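Local coordinates for protein nicotinate phosphoribosyltransferase (Porphyromonas gingivalis, PDB 2IM5) that probably catalyses the ATP-driven synthesis of nicotinate ribonucleotide from nicotinate and phosphoribosyl diphosphate, a step in NAD(+) biosynthesis, at residues Ile7-Leu12 with Asn196-His201; Pro122-Ile127 with Gly166-Phe171; Tyr301-Asp306 with Lys325-Ile330. One frame throughout, in Å; residues are numbered along the deposited sequence.

Contact 1 of 3, residues Ile7-Leu12 with Asn196-His201; sequences ILDTDL and NVHLAH
Three hydrogen bonds tie the loop Ile7-Leu12 to the first turn of the helix that starts at Val197. Two of them use backbone N-H groups of that turn, which point out of the helix start. Val197 N donates to Thr10 O at 3.2 Å. His198 N reaches Leu8 O at 2.8 Å, but this bond is bent and weak. The same carbonyl takes a second weak bond from Thr10 N, across the inverse gamma turn centred on Asp9. A single backbone bridge pairs Asp11 with Asn196.

The third bond joins side chains. Asn196 ND2 donates to Asp9 OD1 at 2.9 Å, with amide and carboxylate planes only 26° apart. With CG anti to the backbone N (chi1 -172°), the Asp9 carboxylate is brought to the asparagine. Asn196 is the N-cap of the helix: its OD1 accepts from Leu199 N at 3.0 Å, the donor lying above the carbonyl plane. One amide thus caps the helix and grips the loop. Asp9 OD2 forms a salt bridge with Arg170, so the buried carboxylate is held through both oxygens.

Apolar contacts fill in on the Val197 side. Its two methyls divide the work: CG1 meets Leu8 CD1 at 4.1 Å, while CG2 lies against the backbone and CB of Leu12. His198 CB packs on the Leu8 carbonyl, and Leu8 CD1 approaches the His201 ring obliquely.

The contact joins the loop before helix 12-24 to the start of helix 197-203, just after strand 191-194 of the parallel sheet. Phe15 of helix 12-24 and Phe69 of helix 64-73 pack on Val197, and Leu173 of helix 173-186 touches Asp9.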
# COMPACT_ATOMS: atom_id res chain seq x y z
N ILE A 7 -5.65 0.13 16.70
CA ILE A 7 -4.39 -0.43 16.23
C ILE A 7 -4.62 -1.10 14.87
O ILE A 7 -3.67 -1.42 14.17
CB ILE A 7 -3.82 -1.44 17.27
CG1 ILE A 7 -2.31 -1.53 17.12
CG2 ILE A 7 -4.46 -2.81 17.10
CD1 ILE A 7 -1.61 -2.12 18.33
N LEU A 8 -5.89 -1.29 14.50
CA LEU A 8 -6.23 -1.89 13.21
C LEU A 8 -6.50 -0.83 12.15
O LEU A 8 -6.78 -1.15 10.99
CB LEU A 8 -7.46 -2.79 13.33
CG LEU A 8 -7.40 -4.02 14.24
CD1 LEU A 8 -8.65 -4.87 13.99
CD2 LEU A 8 -6.14 -4.83 13.95
N ASP A 9 -6.42 0.44 12.53
CA ASP A 9 -6.64 1.53 11.57
C ASP A 9 -5.34 1.70 10.78
O ASP A 9 -4.55 2.60 11.03
CB ASP A 9 -7.02 2.82 12.30
CG ASP A 9 -7.44 3.94 11.35
OD1 ASP A 9 -7.75 3.65 10.18
OD2 ASP A 9 -7.48 5.11 11.78
N THR A 10 -5.14 0.79 9.83
CA THR A 10 -3.96 0.77 8.99
C THR A 10 -4.28 -0.13 7.80
O THR A 10 -5.37 -0.72 7.73
CB THR A 10 -2.74 0.20 9.77
OG1 THR A 10 -1.56 0.27 8.96
CG2 THR A 10 -2.99 -1.24 10.17
N ASP A 11 -3.34 -0.24 6.86
CA ASP A 11 -3.55 -1.08 5.69
C ASP A 11 -3.23 -2.55 5.94
O ASP A 11 -2.33 -2.87 6.71
CB ASP A 11 -2.72 -0.59 4.51
CG ASP A 11 -3.32 0.65 3.87
OD1 ASP A 11 -4.52 0.61 3.52
OD2 ASP A 11 -2.59 1.65 3.71
N LEU A 12 -3.97 -3.43 5.28
CA LEU A 12 -3.77 -4.86 5.43
C LEU A 12 -2.32 -5.26 5.16
O LEU A 12 -1.74 -6.04 5.90
CB LEU A 12 -4.68 -5.62 4.46
CG LEU A 12 -4.38 -7.12 4.35
CD1 LEU A 12 -4.70 -7.80 5.68
CD2 LEU A 12 -5.22 -7.73 3.23
N ASN A 196 -8.33 -0.96 4.69
CA ASN A 196 -8.35 -0.52 6.08
C ASN A 196 -8.95 -1.62 6.95
O ASN A 196 -10.17 -1.83 6.96
CB ASN A 196 -9.19 0.76 6.21
CG ASN A 196 -9.07 1.39 7.58
OD1 ASN A 196 -9.22 0.72 8.60
ND2 ASN A 196 -8.79 2.69 7.61
N VAL A 197 -8.10 -2.32 7.69
CA VAL A 197 -8.55 -3.43 8.53
C VAL A 197 -9.59 -3.03 9.58
O VAL A 197 -10.56 -3.76 9.82
CB VAL A 197 -7.36 -4.12 9.23
CG1 VAL A 197 -7.82 -5.37 9.96
CG2 VAL A 197 -6.30 -4.46 8.18
N HIS A 198 -9.40 -1.86 10.19
CA HIS A 198 -10.33 -1.35 11.18
C HIS A 198 -11.73 -1.13 10.62
O HIS A 198 -12.73 -1.54 11.22
CB HIS A 198 -9.81 -0.02 11.76
CG HIS A 198 -10.86 0.77 12.47
ND1 HIS A 198 -11.56 0.29 13.55
CD2 HIS A 198 -11.34 2.02 12.24
CE1 HIS A 198 -12.42 1.20 13.97
NE2 HIS A 198 -12.31 2.26 13.18
N LEU A 199 -11.81 -0.47 9.47
CA LEU A 199 -13.11 -0.21 8.86
C LEU A 199 -13.74 -1.47 8.28
O LEU A 199 -14.96 -1.55 8.13
CB LEU A 199 -12.97 0.88 7.79
CG LEU A 199 -12.61 2.25 8.40
CD1 LEU A 199 -12.52 3.30 7.30
CD2 LEU A 199 -13.68 2.64 9.43
N ALA A 200 -12.93 -2.47 7.95
CA ALA A 200 -13.45 -3.72 7.43
C ALA A 200 -14.13 -4.42 8.61
O ALA A 200 -15.19 -5.04 8.47
CB ALA A 200 -12.33 -4.59 6.89
N HIS A 201 -13.51 -4.29 9.77
CA HIS A 201 -14.04 -4.88 10.99
C HIS A 201 -15.35 -4.18 11.35
O HIS A 201 -16.38 -4.82 11.55
CB HIS A 201 -13.03 -4.70 12.13
CG HIS A 201 -13.53 -5.16 13.46
ND1 HIS A 201 -13.01 -4.70 14.65
CD2 HIS A 201 -14.49 -6.06 13.80
CE1 HIS A 201 -13.63 -5.30 15.66
NE2 HIS A 201 -14.53 -6.13 15.17

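Contact 2 of 3, residues Pro122-Ile127 with Gly166-Phe171; sequences PILAVI and GMRRRF
Leu124 and Ala125, on helix 120-134, pack against a type I beta turn that runs from Met167 to Arg170. The turn lies between strand 162-164 and helix 173-186. It is closed by Arg170 N donating to Met167 O at 3.1 Å.

Leu124 comes first along the helix. Its side chain lies beside that of Arg168, and both point the same way. CD1 rests on the aliphatic part of the arginine, 3.5 Å from Arg168 CD. Arg168 then bends at chi3 (-62°), which carries its guanidinium away from the leucine. The charged end forms a salt bridge with Glu120, at the start of the same helix. The carbonyl oxygens of Leu124 and Arg168 also lie close, but as two acceptors they do not bond.

Ala125 is next, with its CB directed at the turn. Two longer side chains reach this small methyl. Met167 CE touches it at 4.2 Å. The Arg170 guanidinium meets the same methyl obliquely, with NE 3.9 Å from Ala125 CB. The arginine is extended from CG to NE, and a salt bridge from NH1 to Glu176 helps fix its far end. One water links Arg170 to the Ala125 carbonyl: it lies in the guanidinium plane, accepts from Arg170 NE at 2.9 Å and donates to Ala125 O at 2.9 Å.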
# COMPACT_ATOMS: atom_id res chain seq x y z
N PRO A 122 -0.28 4.76 9.32
CA PRO A 122 -0.82 5.62 10.38
C PRO A 122 -0.23 7.04 10.33
O PRO A 122 -0.96 8.03 10.43
CB PRO A 122 -0.43 4.88 11.65
CG PRO A 122 -0.41 3.45 11.22
CD PRO A 122 0.28 3.52 9.89
N ILE A 123 1.09 7.13 10.17
CA ILE A 123 1.74 8.43 10.11
C ILE A 123 1.25 9.28 8.94
O ILE A 123 1.00 10.47 9.10
CB ILE A 123 3.29 8.30 10.04
CG1 ILE A 123 3.81 7.81 11.40
CG2 ILE A 123 3.93 9.64 9.67
CD1 ILE A 123 5.33 7.70 11.50
N LEU A 124 1.11 8.68 7.76
CA LEU A 124 0.63 9.42 6.61
C LEU A 124 -0.82 9.88 6.82
O LEU A 124 -1.18 11.01 6.49
CB LEU A 124 0.74 8.58 5.33
CG LEU A 124 2.17 8.35 4.82
CD1 LEU A 124 2.16 7.31 3.71
CD2 LEU A 124 2.77 9.66 4.32
N ALA A 125 -1.64 8.99 7.38
CA ALA A 125 -3.04 9.33 7.64
C ALA A 125 -3.13 10.45 8.67
O ALA A 125 -3.99 11.31 8.58
CB ALA A 125 -3.80 8.10 8.14
N VAL A 126 -2.23 10.42 9.65
CA VAL A 126 -2.20 11.44 10.69
C VAL A 126 -1.79 12.78 10.10
O VAL A 126 -2.42 13.80 10.39
CB VAL A 126 -1.22 11.06 11.81
CG1 VAL A 126 -0.88 12.29 12.66
CG2 VAL A 126 -1.83 9.99 12.68
N ILE A 127 -0.75 12.79 9.29
CA ILE A 127 -0.28 14.02 8.67
C ILE A 127 -1.38 14.62 7.80
O ILE A 127 -1.63 15.82 7.83
CB ILE A 127 0.98 13.78 7.82
CG1 ILE A 127 2.17 13.50 8.74
CG2 ILE A 127 1.26 14.97 6.91
CD1 ILE A 127 3.43 13.16 8.01
N GLY A 166 -7.74 3.90 -0.05
CA GLY A 166 -7.34 5.30 0.13
C GLY A 166 -7.01 5.82 1.52
O GLY A 166 -7.08 7.03 1.76
N MET A 167 -6.63 4.93 2.43
CA MET A 167 -6.32 5.34 3.79
C MET A 167 -5.20 6.38 3.96
O MET A 167 -5.40 7.42 4.57
CB MET A 167 -6.00 4.11 4.64
CG MET A 167 -5.22 4.42 5.91
SD MET A 167 -5.48 3.20 7.21
CE MET A 167 -5.29 4.24 8.63
N ARG A 168 -4.03 6.10 3.40
CA ARG A 168 -2.90 7.01 3.54
C ARG A 168 -3.14 8.48 3.19
O ARG A 168 -2.53 9.35 3.80
CB ARG A 168 -1.71 6.47 2.76
CG ARG A 168 -1.01 5.34 3.48
CD ARG A 168 0.05 4.70 2.60
NE ARG A 168 -0.57 4.11 1.42
CZ ARG A 168 0.10 3.58 0.41
NH1 ARG A 168 1.43 3.57 0.43
NH2 ARG A 168 -0.55 3.07 -0.62
N ARG A 169 -4.02 8.75 2.23
CA ARG A 169 -4.29 10.13 1.85
C ARG A 169 -5.72 10.59 2.09
O ARG A 169 -6.16 11.58 1.51
CB ARG A 169 -3.93 10.35 0.38
CG ARG A 169 -2.44 10.27 0.14
CD ARG A 169 -2.08 10.51 -1.30
NE ARG A 169 -0.64 10.37 -1.48
CZ ARG A 169 -0.02 10.56 -2.64
NH1 ARG A 169 -0.72 10.90 -3.72
NH2 ARG A 169 1.30 10.40 -2.72
N ARG A 170 -6.44 9.87 2.95
CA ARG A 170 -7.82 10.22 3.26
C ARG A 170 -7.88 11.64 3.86
O ARG A 170 -6.91 12.10 4.46
CB ARG A 170 -8.39 9.22 4.26
CG ARG A 170 -7.74 9.26 5.63
CD ARG A 170 -8.22 8.10 6.50
NE ARG A 170 -7.65 8.13 7.85
CZ ARG A 170 -7.72 7.11 8.70
NH1 ARG A 170 -8.32 5.98 8.34
NH2 ARG A 170 -7.16 7.21 9.90
N PHE A 171 -9.02 12.31 3.70
CA PHE A 171 -9.19 13.64 4.26
C PHE A 171 -9.17 13.50 5.78
O PHE A 171 -8.56 14.30 6.48
CB PHE A 171 -10.52 14.25 3.82
CG PHE A 171 -10.73 15.67 4.30
CD1 PHE A 171 -10.24 16.75 3.57
CD2 PHE A 171 -11.41 15.91 5.48
CE1 PHE A 171 -10.42 18.06 4.03
CE2 PHE A 171 -11.60 17.22 5.95
CZ PHE A 171 -11.11 18.29 5.22
O HOH W 1 -6.49 10.16 9.60

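Contact 3 of 3, residues Tyr301-Asp306 with Lys325-Ile330; sequences YIIFSD and KASFGI
Tyr301 to Phe304 pair in parallel register with Lys325 to Phe328, and four backbone hydrogen bonds join the strands. Ile302 N donates to Lys325 O, and Ser327 N returns to Ile302 O. Phe304 N then bonds to Ser327 O at 3.1 Å and Gly329 N to Phe304 O at 2.8 Å. Ile302 and Phe304 thus use both N-H and C=O toward the second strand. The directions of the two short strands differ by 21°.

Side chains pair on both faces of the sheet. On one, Lys325 crosses the Tyr301 ring with its extended chain. Its CD sits over a ring face, 3.8 Å from the centroid, in a CH-pi contact. Farther along, Ile303 CD1 reaches past Ser327 OG to the backbone at Phe328 and Gly329. CG1 is anti to the backbone N, and the turn at chi2 (73°) lays CD1 against the second strand, 3.2 Å from Ser327 OG.

On the other face, Phe304 and Phe328 point the same way. Their planes are 23° apart, but the rings are slid apart, with centroids 5.5 Å from each other, and barely overlap. Ala326 CB meets the edge of the Phe304 ring, 3.7 Å from CE2.

Beyond the last backbone bond, one water donates to Gly329 O at 2.9 Å and weakly to Ser305 O. Ser305 OG is hydrogen-bonded to Arg273, on strand 271-274, and to Asp275, just after it.

The pair belongs to a right-handed beta-alpha-beta crossover in the parallel sheet. The connecting helix 310-320 covers the phenylalanine face, touching Phe304, Ala326 and Phe328. Helix 279-292 also packs on Phe304, and strand 271-274 flanks strand 301-304 opposite strand 325-330.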
# COMPACT_ATOMS: atom_id res chain seq x y z
N TYR A 301 -6.05 -12.78 -13.12
CA TYR A 301 -6.63 -11.47 -12.84
C TYR A 301 -5.56 -10.40 -12.76
O TYR A 301 -4.40 -10.68 -12.45
CB TYR A 301 -7.34 -11.45 -11.47
CG TYR A 301 -8.36 -12.54 -11.24
CD1 TYR A 301 -9.73 -12.24 -11.19
CD2 TYR A 301 -7.97 -13.87 -11.07
CE1 TYR A 301 -10.68 -13.24 -10.96
CE2 TYR A 301 -8.91 -14.88 -10.84
CZ TYR A 301 -10.26 -14.56 -10.78
OH TYR A 301 -11.19 -15.55 -10.55
N ILE A 302 -5.95 -9.16 -13.04
CA ILE A 302 -5.04 -8.04 -12.90
C ILE A 302 -5.78 -7.04 -12.03
O ILE A 302 -6.93 -6.69 -12.30
CB ILE A 302 -4.73 -7.33 -14.22
CG1 ILE A 302 -3.87 -8.22 -15.12
CG2 ILE A 302 -3.98 -6.02 -13.93
CD1 ILE A 302 -3.55 -7.59 -16.46
N ILE A 303 -5.13 -6.62 -10.95
CA ILE A 303 -5.71 -5.64 -10.06
C ILE A 303 -5.03 -4.32 -10.43
O ILE A 303 -3.82 -4.18 -10.30
CB ILE A 303 -5.46 -6.01 -8.56
CG1 ILE A 303 -5.79 -4.81 -7.66
CG2 ILE A 303 -4.04 -6.46 -8.35
CD1 ILE A 303 -7.26 -4.54 -7.54
N PHE A 304 -5.83 -3.38 -10.93
CA PHE A 304 -5.33 -2.07 -11.35
C PHE A 304 -5.53 -1.10 -10.19
O PHE A 304 -6.62 -1.02 -9.62
CB PHE A 304 -6.12 -1.58 -12.57
CG PHE A 304 -6.00 -2.49 -13.77
CD1 PHE A 304 -5.01 -2.28 -14.72
CD2 PHE A 304 -6.90 -3.55 -13.96
CE1 PHE A 304 -4.90 -3.10 -15.83
CE2 PHE A 304 -6.80 -4.38 -15.07
CZ PHE A 304 -5.80 -4.16 -16.01
N SER A 305 -4.49 -0.35 -9.84
CA SER A 305 -4.59 0.57 -8.71
C SER A 305 -3.85 1.89 -8.89
O SER A 305 -3.56 2.58 -7.91
CB SER A 305 -4.07 -0.11 -7.46
OG SER A 305 -2.70 -0.46 -7.63
N ASP A 306 -3.55 2.25 -10.13
CA ASP A 306 -2.83 3.49 -10.38
C ASP A 306 -3.71 4.74 -10.52
O ASP A 306 -4.23 5.03 -11.60
CB ASP A 306 -1.96 3.34 -11.63
CG ASP A 306 -1.13 4.58 -11.91
OD1 ASP A 306 -0.73 5.26 -10.95
OD2 ASP A 306 -0.86 4.85 -13.11
N LYS A 325 -9.06 -11.33 -16.62
CA LYS A 325 -9.98 -10.76 -15.64
C LYS A 325 -9.42 -9.50 -14.99
O LYS A 325 -8.21 -9.28 -14.96
CB LYS A 325 -10.34 -11.81 -14.59
CG LYS A 325 -11.08 -13.00 -15.18
CD LYS A 325 -11.27 -14.13 -14.19
CE LYS A 325 -11.95 -15.32 -14.85
NZ LYS A 325 -11.99 -16.51 -13.96
N ALA A 326 -10.31 -8.65 -14.48
CA ALA A 326 -9.87 -7.40 -13.86
C ALA A 326 -10.61 -7.01 -12.59
O ALA A 326 -11.79 -7.28 -12.43
CB ALA A 326 -9.97 -6.27 -14.88
N SER A 327 -9.87 -6.39 -11.68
CA SER A 327 -10.43 -5.89 -10.42
C SER A 327 -9.72 -4.56 -10.22
O SER A 327 -8.76 -4.25 -10.94
CB SER A 327 -10.14 -6.85 -9.26
OG SER A 327 -8.76 -6.91 -8.98
N PHE A 328 -10.16 -3.78 -9.26
CA PHE A 328 -9.57 -2.47 -9.07
C PHE A 328 -9.36 -2.06 -7.63
O PHE A 328 -10.05 -2.51 -6.72
CB PHE A 328 -10.46 -1.42 -9.77
CG PHE A 328 -10.65 -1.70 -11.23
CD1 PHE A 328 -9.78 -1.17 -12.17
CD2 PHE A 328 -11.64 -2.58 -11.65
CE1 PHE A 328 -9.89 -1.51 -13.51
CE2 PHE A 328 -11.76 -2.93 -13.00
CZ PHE A 328 -10.89 -2.40 -13.93
N GLY A 329 -8.38 -1.19 -7.45
CA GLY A 329 -8.07 -0.65 -6.14
C GLY A 329 -8.23 0.84 -6.33
O GLY A 329 -7.47 1.45 -7.08
N ILE A 330 -9.24 1.43 -5.70
CA ILE A 330 -9.48 2.86 -5.83
C ILE A 330 -9.13 3.55 -4.52
O ILE A 330 -9.60 3.16 -3.46
CB ILE A 330 -10.95 3.13 -6.20
CG1 ILE A 330 -11.29 2.37 -7.49
CG2 ILE A 330 -11.17 4.62 -6.38
CD1 ILE A 330 -12.70 2.60 -7.98
O HOH W 2 -6.08 4.03 -7.31

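In the fold
From the N terminus, the loop 7-12 is the first segment to take part. Its partner 196-201 comes 184 residues later, so contact 1 closes a very long loop. Contact 2 is nested inside that loop, bringing helix 120-134 against the turn after strand 162-164. The two touch through the Asp9-Arg170 salt bridge and Met167, and both join the N-terminal part of the chain to the region holding the parallel sheet. Contact 3 follows in series and closes a short loop around helix 310-320. It lies within the parallel sheet, its centre about 20 Å from that of contact 1, and touches neither of the others.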